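YueI protein (Bacillus subtilis, PDB 2OHW) is of unknown function, a small single-chain alpha/beta protein of the DUF1694 family built round a mixed four-stranded sheet. Local coordinates at residues D5-Y10 / G17-K22; L41-V46 / G71-Q76. All blocks are in the same frame, centred on the assembly; numbering follows the deposited sequence.

Contact 1: residues D5-Y10 / G17-K22; sequences DKMDLY and GPLETK
Leu-19 lays its CD2 methyl over one face of the Tyr-10 ring, a CH-pi contact that pins the loop between helices 5-12 and 22-28 back against the first helix of this DUF1694-family alpha/beta chain. The methyl stands 3.4 Å from the ring centroid and 3° off the ring normal, so all six ring carbons lie at nearly the same distance from it. A chain that doubles back on a helix can thus be held by a few well-placed side chains, with no backbone pairing between the two segments. Tyr-10 reaches across because CG lies opposite the backbone N (chi1 178°), and it is gripped twice: Leu-19 lies over its face, while Gly-17 O sits at the edge in the plane of the ring and accepts the phenol proton. Leu-28 and Arg-34 also touch this tyrosine. Met-7 CE, brought round by bends at chi2 and chi3, comes nearest to the other methyl, 3.5 Å from Leu-19 CD1, and also touches CD2, the two side chains crossing at about a right angle. One residue earlier in the helix, Lys-6 has Glu-4 as its main polar partner; the salt bridge from Lys-6 NZ to Glu-20 OE1, at 3.5 Å, is long and doubtful because the nitrogen's position is unsure. On the loop side, Glu-25 of helix 22-28 accepts the backbone N-H of Leu-19, and Thr-21 caps that helix through Asp-24 N. The phenol bond itself is short, with Tyr-10 OH 2.7 Å from Gly-17 O, and it meets the carbonyl almost end-on, at a C=O...O angle of 171°.

Contact 2: residues L41-V46 / G71-Q76; sequences LTKGQV and GELQYQ
Lys-43 and Leu-73 run past each other in opposite directions, each reaching toward the other's backbone, while Val-46 crosses the same leucine obliquely. Leu-73 divides its two methyls between these partners: CD1 packs 3.8 Å from Val-46 CG1, and CD2 faces the end of the lysine. Bends at chi3 and chi4 (56° and 65°) turn the end of the lysine toward Leu-73. The 3.0 Å between Lys-43 NZ and Leu-73 CD2 is tighter than normal packing, so the place of that end is doubtful. The lysine's charge faces a more distant opposite one, Glu-72 OE1 lying 5.2 Å from Lys-43 NZ, too far for a salt bridge. With an alanine at Leu-73, Val-46 CG1 would probably lose the methyl packed on it, and the lysine end would be less confined. The short helix 43-46 that presents both partners is fixed at its start by a capping box: Gln-45 N donates to Thr-42 OG1, and Thr-42 N donates to Gln-45 OE1 on a lone pair in the carbonyl plane. The contact therefore joins the turn where edge strand 37-42 passes into helix 43-46 to the linker between strand 65-70 and helix 75-87, whose Tyr-78 also touches Leu-73.

Overall arrangement
The two contacts illustrate two ways of tying a loop to a helix in one small domain. Contact 1 closes along the chain before contact 2 opens; their centres lie 22 Å apart and their nearest atoms about 10 Å, so they do not touch. Contact 1 joins near neighbours in sequence at the surface, its centre about 15 Å from that of the chain. Contact 2, at about 10 Å, is partly buried and spans a longer excursion through helix 53-60 and strand 65-70. Between them the chain completes helix 22-28 and enters strand 37-42, whose end belongs to contact 2. As the function is unknown, neither contact can be assigned to an active site or ligand pocket.

Contact 1: residues D5-Y10 / G17-K22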
loop_
_atom_site.group_PDB
_atom_site.type_symbol
_atom_site.label_atom_id
_atom_site.label_comp_id
_atom_site.label_asym_id
_atom_site.label_seq_id
_atom_site.Cartn_x
_atom_site.Cartn_y
_atom_site.Cartn_z
ATOM N N ASP A 5 -19.302 4.959 6.107
ATOM C CA ASP A 5 -18.573 5.836 7.023
ATOM C C ASP A 5 -17.622 5.084 7.938
ATOM O O ASP A 5 -16.602 5.644 8.332
ATOM C CB ASP A 5 -19.534 6.676 7.869
ATOM C CG ASP A 5 -20.406 7.597 7.028
ATOM O OD1 ASP A 5 -20.145 7.788 5.828
ATOM O OD2 ASP A 5 -21.372 8.136 7.583
ATOM N N LYS A 6 -17.928 3.827 8.264
ATOM C CA LYS A 6 -17.007 3.036 9.086
ATOM C C LYS A 6 -15.699 2.777 8.338
ATOM O O LYS A 6 -14.632 2.754 8.954
ATOM C CB LYS A 6 -17.646 1.733 9.580
ATOM C CG LYS A 6 -18.091 0.782 8.489
ATOM C CD LYS A 6 -19.177 -0.155 9.004
ATOM C CE LYS A 6 -19.360 -1.352 8.098
ATOM N NZ LYS A 6 -19.665 -0.972 6.689
ATOM N N MET A 7 -15.771 2.634 7.012
ATOM C CA MET A 7 -14.553 2.439 6.204
ATOM C C MET A 7 -13.733 3.718 6.140
ATOM O O MET A 7 -12.502 3.680 6.219
ATOM C CB MET A 7 -14.912 1.967 4.792
ATOM C CG MET A 7 -13.741 1.854 3.786
ATOM S SD MET A 7 -12.416 0.669 4.242
ATOM C CE MET A 7 -13.416 -0.767 4.518
ATOM N N ASP A 8 -14.410 4.854 5.996
ATOM C CA ASP A 8 -13.729 6.135 5.996
ATOM C C ASP A 8 -12.983 6.335 7.301
ATOM O O ASP A 8 -11.883 6.879 7.296
ATOM C CB ASP A 8 -14.699 7.301 5.794
ATOM C CG ASP A 8 -15.261 7.368 4.393
ATOM O OD1 ASP A 8 -14.803 6.625 3.487
ATOM O OD2 ASP A 8 -16.185 8.185 4.206
ATOM N N LEU A 9 -13.570 5.911 8.418
ATOM C CA LEU A 9 -12.923 6.082 9.700
ATOM C C LEU A 9 -11.702 5.173 9.779
ATOM O O LEU A 9 -10.636 5.603 10.226
ATOM C CB LEU A 9 -13.879 5.816 10.875
ATOM C CG LEU A 9 -13.281 6.258 12.225
ATOM C CD1 LEU A 9 -13.000 7.763 12.265
ATOM C CD2 LEU A 9 -14.148 5.864 13.410
ATOM N N TYR A 10 -11.851 3.937 9.317
ATOM C CA TYR A 10 -10.717 2.996 9.252
ATOM C C TYR A 10 -9.556 3.600 8.479
ATOM O O TYR A 10 -8.404 3.568 8.928
ATOM C CB TYR A 10 -11.181 1.706 8.583
ATOM C CG TYR A 10 -10.140 0.639 8.396
ATOM C CD1 TYR A 10 -9.821 -0.232 9.437
ATOM C CD2 TYR A 10 -9.534 0.436 7.160
ATOM C CE1 TYR A 10 -8.882 -1.240 9.263
ATOM C CE2 TYR A 10 -8.595 -0.570 6.979
ATOM C CZ TYR A 10 -8.288 -1.420 8.030
ATOM O OH TYR A 10 -7.384 -2.458 7.850
ATOM N N GLY A 17 -6.008 -2.870 12.217
ATOM C CA GLY A 17 -6.839 -4.059 12.399
ATOM C C GLY A 17 -7.555 -4.566 11.158
ATOM O O GLY A 17 -7.422 -4.001 10.072
ATOM N N PRO A 18 -8.347 -5.641 11.314
ATOM C CA PRO A 18 -8.989 -6.250 10.157
ATOM C C PRO A 18 -10.260 -5.521 9.731
ATOM O O PRO A 18 -10.801 -4.707 10.492
ATOM C CB PRO A 18 -9.342 -7.648 10.667
ATOM C CG PRO A 18 -9.639 -7.441 12.125
ATOM C CD PRO A 18 -8.707 -6.328 12.574
ATOM N N LEU A 19 -10.730 -5.820 8.523
ATOM C CA LEU A 19 -12.060 -5.394 8.105
ATOM C C LEU A 19 -13.044 -6.532 8.335
ATOM O O LEU A 19 -12.648 -7.613 8.770
ATOM C CB LEU A 19 -12.055 -4.968 6.643
ATOM C CG LEU A 19 -11.161 -3.764 6.339
ATOM C CD1 LEU A 19 -11.169 -3.452 4.856
ATOM C CD2 LEU A 19 -11.600 -2.551 7.152
ATOM N N GLU A 20 -14.318 -6.283 8.044
ATOM C CA GLU A 20 -15.377 -7.268 8.298
ATOM C C GLU A 20 -15.242 -8.557 7.480
ATOM O O GLU A 20 -15.499 -9.649 7.994
ATOM C CB GLU A 20 -16.784 -6.658 8.136
ATOM C CG GLU A 20 -16.914 -5.501 7.145
ATOM C CD GLU A 20 -18.353 -5.251 6.716
ATOM O OE1 GLU A 20 -18.992 -4.334 7.271
ATOM O OE2 GLU A 20 -18.851 -5.974 5.830
ATOM N N THR A 21 -14.839 -8.430 6.218
ATOM C CA THR A 21 -14.682 -9.591 5.343
ATOM C C THR A 21 -13.323 -9.610 4.643
ATOM O O THR A 21 -12.686 -8.576 4.479
ATOM C CB THR A 21 -15.792 -9.651 4.264
ATOM O OG1 THR A 21 -15.654 -8.548 3.358
ATOM C CG2 THR A 21 -17.189 -9.620 4.888
ATOM N N LYS A 22 -12.894 -10.796 4.218
ATOM C CA LYS A 22 -11.697 -10.934 3.386
ATOM C C LYS A 22 -11.773 -10.177 2.039
ATOM O O LYS A 22 -10.820 -9.473 1.678
ATOM C CB LYS A 22 -11.348 -12.416 3.189
ATOM C CG LYS A 22 -10.429 -13.000 4.265
ATOM C CD LYS A 22 -10.998 -12.915 5.677
ATOM C CE LYS A 22 -10.071 -13.575 6.702
ATOM N NZ LYS A 22 -8.755 -12.879 6.814
#

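Contact 2: residues L41-V46 / G71-Q76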
loop_
_atom_site.group_PDB
_atom_site.type_symbol
_atom_site.label_atom_id
_atom_site.label_comp_id
_atom_site.label_asym_id
_atom_site.label_seq_id
_atom_site.Cartn_x
_atom_site.Cartn_y
_atom_site.Cartn_z
ATOM N N LEU A 41 0.739 2.999 0.964
ATOM C CA LEU A 41 0.797 4.443 0.685
ATOM C C LEU A 41 -0.443 4.822 -0.101
ATOM O O LEU A 41 -0.878 4.044 -0.982
ATOM C CB LEU A 41 2.000 4.758 -0.184
ATOM C CG LEU A 41 3.397 4.649 0.427
ATOM C CD1 LEU A 41 4.423 4.998 -0.652
ATOM C CD2 LEU A 41 3.591 5.510 1.631
ATOM N N THR A 42 -1.022 5.994 0.182
ATOM C CA THR A 42 -2.139 6.467 -0.632
ATOM C C THR A 42 -1.625 6.885 -2.010
ATOM O O THR A 42 -0.419 7.136 -2.198
ATOM C CB THR A 42 -2.851 7.690 -0.021
ATOM O OG1 THR A 42 -1.971 8.824 -0.046
ATOM C CG2 THR A 42 -3.319 7.401 1.399
ATOM N N LYS A 43 -2.543 6.984 -2.973
ATOM C CA LYS A 43 -2.177 7.538 -4.285
ATOM C C LYS A 43 -1.538 8.921 -4.130
ATOM O O LYS A 43 -0.540 9.225 -4.780
ATOM C CB LYS A 43 -3.381 7.568 -5.225
ATOM C CG LYS A 43 -3.798 6.190 -5.718
ATOM C CD LYS A 43 -5.127 6.231 -6.493
ATOM C CE LYS A 43 -5.050 7.204 -7.650
ATOM N NZ LYS A 43 -4.061 6.738 -8.651
ATOM N N GLY A 44 -2.091 9.741 -3.238
ATOM C CA GLY A 44 -1.533 11.070 -3.017
ATOM C C GLY A 44 -0.092 11.037 -2.536
ATOM O O GLY A 44 0.726 11.832 -2.969
ATOM N N GLN A 45 0.220 10.108 -1.628
ATOM C CA GLN A 45 1.604 9.930 -1.187
ATOM C C GLN A 45 2.497 9.439 -2.321
ATOM O O GLN A 45 3.640 9.897 -2.475
ATOM C CB GLN A 45 1.647 8.984 0.021
ATOM C CG GLN A 45 1.000 9.591 1.254
ATOM C CD GLN A 45 0.992 8.618 2.423
ATOM O OE1 GLN A 45 0.548 7.481 2.290
ATOM N NE2 GLN A 45 1.487 9.070 3.585
ATOM N N VAL A 46 2.018 8.493 -3.124
ATOM C CA VAL A 46 2.868 8.017 -4.230
ATOM C C VAL A 46 3.187 9.171 -5.199
ATOM O O VAL A 46 4.270 9.214 -5.803
ATOM C CB VAL A 46 2.233 6.815 -4.956
ATOM C CG1 VAL A 46 3.028 6.433 -6.209
ATOM C CG2 VAL A 46 2.170 5.637 -4.004
ATOM N N GLY A 71 -2.612 0.166 -10.790
ATOM C CA GLY A 71 -2.533 0.448 -12.226
ATOM C C GLY A 71 -3.240 1.715 -12.680
ATOM O O GLY A 71 -3.075 2.128 -13.837
ATOM N N GLU A 72 -4.015 2.355 -11.798
ATOM C CA GLU A 72 -4.597 3.653 -12.165
ATOM C C GLU A 72 -3.534 4.743 -12.284
ATOM O O GLU A 72 -3.765 5.776 -12.932
ATOM C CB GLU A 72 -5.641 4.102 -11.151
ATOM C CG GLU A 72 -6.730 3.086 -10.954
ATOM C CD GLU A 72 -8.096 3.630 -11.214
ATOM O OE1 GLU A 72 -8.321 4.847 -11.042
ATOM O OE2 GLU A 72 -8.962 2.821 -11.598
ATOM N N LEU A 73 -2.398 4.528 -11.610
ATOM C CA LEU A 73 -1.275 5.453 -11.632
ATOM C C LEU A 73 -0.493 5.326 -12.936
ATOM O O LEU A 73 -0.396 4.243 -13.498
ATOM C CB LEU A 73 -0.335 5.151 -10.459
ATOM C CG LEU A 73 -0.897 5.425 -9.062
ATOM C CD1 LEU A 73 0.064 4.826 -8.035
ATOM C CD2 LEU A 73 -1.044 6.919 -8.863
ATOM N N GLN A 74 0.045 6.445 -13.408
ATOM C CA GLN A 74 0.964 6.448 -14.531
ATOM C C GLN A 74 2.368 6.061 -14.080
ATOM O O GLN A 74 2.758 6.339 -12.942
ATOM C CB GLN A 74 0.977 7.839 -15.175
ATOM C CG GLN A 74 -0.367 8.194 -15.789
ATOM C CD GLN A 74 -0.373 9.532 -16.494
ATOM O OE1 GLN A 74 0.670 10.146 -16.697
ATOM N NE2 GLN A 74 -1.564 9.990 -16.872
ATOM N N TYR A 75 3.122 5.446 -14.991
ATOM C CA TYR A 75 4.479 4.955 -14.713
ATOM C C TYR A 75 5.366 5.933 -13.984
ATOM O O TYR A 75 6.019 5.555 -13.010
ATOM C CB TYR A 75 5.175 4.498 -16.004
ATOM C CG TYR A 75 6.499 3.800 -15.757
ATOM C CD1 TYR A 75 6.540 2.495 -15.270
ATOM C CD2 TYR A 75 7.705 4.442 -16.020
ATOM C CE1 TYR A 75 7.747 1.850 -15.044
ATOM C CE2 TYR A 75 8.919 3.808 -15.789
ATOM C CZ TYR A 75 8.929 2.514 -15.300
ATOM O OH TYR A 75 10.135 1.875 -15.075
ATOM N N GLN A 76 5.417 7.176 -14.453
ATOM C CA GLN A 76 6.346 8.137 -13.859
ATOM C C GLN A 76 6.091 8.395 -12.371
ATOM O O GLN A 76 6.991 8.826 -11.660
ATOM C CB GLN A 76 6.356 9.443 -14.662
ATOM C CG GLN A 76 5.094 10.262 -14.543
ATOM C CD GLN A 76 4.013 9.892 -15.533
ATOM O OE1 GLN A 76 4.096 8.886 -16.251
ATOM N NE2 GLN A 76 2.965 10.713 -15.571
#